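Local coordinates for protein C-type lectin domain family 4, member b1 (Mus musculus, PDB 6LKR) that acts as a calcium-binding C-type lectin receptor of innate immunity that binds carbohydrates and may regulate dendritic cell differentiation or maturation, at residues F53-L58 against V104-R109. Numbering follows the deposited sequence. Where two conformers were deposited one is given.
Sequences FITGIL and VTVYYR
V106 uses both of its methyls, one on the last turn of helix 48-56 and one on the loop that follows: CG2 touches CG2 of T55 at 3.8 Å, and CG1 touches CD1 of L58 at 3.9 Å. These are methyl-to-methyl contacts, and in each pair the two side chains approach at a slant. V106 holds its fork this way because CG2 lies anti to the backbone N while CG1 sits between N and the carbonyl carbon (chi1 60°). On the helix side, T55 turns its methyl to the strand and sends its hydroxyl back to the preceding turn, where OG1 hydrogen-bonds to the carbonyl oxygens of Q51 and D52; only the apolar branch is offered to V106. L58 reaches from just past the helix, with CD1 continuing the extended line of its chain (chi2 -179°). Its backbone N still bonds to T55 O at 3.2 Å, which ties the two partners of V106 together. In the C-type lectin fold this joins the C-terminal end of helix 48-56 to strand 103-109, whose neighbours are strands 64-70 and 113-119. W114 touches both T55 and L58, while Y64 and V19 also pack on L58, so the small contact is part of a wider apolar core. Y107 points the other way, to the strand face turned from the helix. There, in the modelled conformer of R109, one of two, NE bonds to Y107 OH at 2.7 Å, almost straight at 175°, with the oxygen at the guanidinium edge and in its plane.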
# COMPACT_ATOMS: atom_id res chain seq x y z
N PHE A 53 8.16 -4.95 12.87
CA PHE A 53 9.35 -4.10 12.66
C PHE A 53 9.14 -2.75 13.35
O PHE A 53 10.01 -2.32 14.10
CB PHE A 53 9.71 -3.90 11.19
CG PHE A 53 10.89 -2.98 11.04
CD1 PHE A 53 12.18 -3.47 11.13
CD2 PHE A 53 10.71 -1.61 10.91
CE1 PHE A 53 13.27 -2.62 11.03
CE2 PHE A 53 11.81 -0.76 10.82
CZ PHE A 53 13.08 -1.27 10.87
N ILE A 54 8.02 -2.08 13.06
CA ILE A 54 7.74 -0.72 13.59
C ILE A 54 7.76 -0.78 15.12
O ILE A 54 8.44 0.06 15.73
CB ILE A 54 6.42 -0.17 13.02
CG1 ILE A 54 6.51 0.04 11.51
CG2 ILE A 54 6.01 1.10 13.75
CD1 ILE A 54 5.16 0.14 10.83
N THR A 55 7.04 -1.73 15.72
CA THR A 55 6.95 -1.82 17.20
C THR A 55 8.31 -2.19 17.79
O THR A 55 8.57 -1.77 18.92
CB THR A 55 5.80 -2.75 17.62
OG1 THR A 55 6.02 -4.05 17.08
CG2 THR A 55 4.47 -2.19 17.17
N GLY A 56 9.18 -2.87 17.04
CA GLY A 56 10.54 -3.21 17.50
C GLY A 56 11.41 -1.98 17.71
O GLY A 56 12.38 -2.07 18.50
N ILE A 57 11.10 -0.86 17.06
CA ILE A 57 11.94 0.38 17.16
C ILE A 57 11.29 1.39 18.12
O ILE A 57 11.83 2.51 18.23
CB ILE A 57 12.24 0.97 15.77
CG1 ILE A 57 11.01 1.57 15.09
CG2 ILE A 57 12.91 -0.07 14.91
CD1 ILE A 57 11.34 2.49 13.92
N LEU A 58 10.22 1.01 18.82
CA LEU A 58 9.48 1.90 19.74
C LEU A 58 9.88 1.62 21.20
O LEU A 58 10.43 0.54 21.50
CB LEU A 58 7.97 1.72 19.55
CG LEU A 58 7.46 1.93 18.13
CD1 LEU A 58 5.95 1.75 18.06
CD2 LEU A 58 7.86 3.29 17.59
N VAL A 104 -5.59 6.86 15.44
CA VAL A 104 -5.14 5.52 15.89
C VAL A 104 -3.72 5.62 16.42
O VAL A 104 -2.87 6.26 15.77
CB VAL A 104 -5.27 4.47 14.78
CG1 VAL A 104 -4.84 3.08 15.23
CG2 VAL A 104 -6.69 4.42 14.25
N THR A 105 -3.50 5.03 17.60
CA THR A 105 -2.16 4.90 18.20
C THR A 105 -1.80 3.42 18.33
O THR A 105 -2.73 2.58 18.32
CB THR A 105 -2.06 5.53 19.59
OG1 THR A 105 -3.13 5.02 20.39
CG2 THR A 105 -2.12 7.04 19.53
N VAL A 106 -0.51 3.14 18.40
CA VAL A 106 -0.01 1.79 18.72
C VAL A 106 0.67 1.92 20.07
O VAL A 106 1.40 2.91 20.29
CB VAL A 106 0.89 1.23 17.60
CG1 VAL A 106 2.12 2.10 17.37
CG2 VAL A 106 1.30 -0.21 17.88
N TYR A 107 0.40 1.00 20.99
CA TYR A 107 0.97 1.03 22.35
C TYR A 107 1.04 -0.39 22.89
O TYR A 107 0.43 -1.32 22.32
CB TYR A 107 0.18 1.98 23.25
CG TYR A 107 -1.03 1.39 23.93
CD1 TYR A 107 -2.27 1.35 23.31
CD2 TYR A 107 -0.95 0.91 25.23
CE1 TYR A 107 -3.38 0.83 23.94
CE2 TYR A 107 -2.05 0.38 25.88
CZ TYR A 107 -3.27 0.34 25.24
OH TYR A 107 -4.35 -0.19 25.88
N TYR A 108 1.82 -0.55 23.95
CA TYR A 108 2.18 -1.87 24.53
C TYR A 108 1.32 -2.11 25.76
O TYR A 108 1.32 -1.25 26.65
CB TYR A 108 3.68 -1.87 24.86
CG TYR A 108 4.21 -3.20 25.32
CD1 TYR A 108 4.68 -4.13 24.41
CD2 TYR A 108 4.23 -3.54 26.66
CE1 TYR A 108 5.18 -5.35 24.82
CE2 TYR A 108 4.72 -4.76 27.09
CZ TYR A 108 5.19 -5.67 26.17
OH TYR A 108 5.68 -6.87 26.57
N ARG A 109 0.57 -3.22 25.78
CA ARG A 109 -0.17 -3.70 26.98
C ARG A 109 0.70 -4.74 27.71
O ARG A 109 1.09 -5.72 27.06
CB ARG A 109 -1.53 -4.27 26.59
CG ARG A 109 -2.56 -3.22 26.21
CD ARG A 109 -3.96 -3.81 26.07
NE ARG A 109 -4.98 -2.81 25.79
CZ ARG A 109 -6.24 -3.08 25.46
NH1 ARG A 109 -6.67 -4.32 25.35
NH2 ARG A 109 -7.08 -2.08 25.22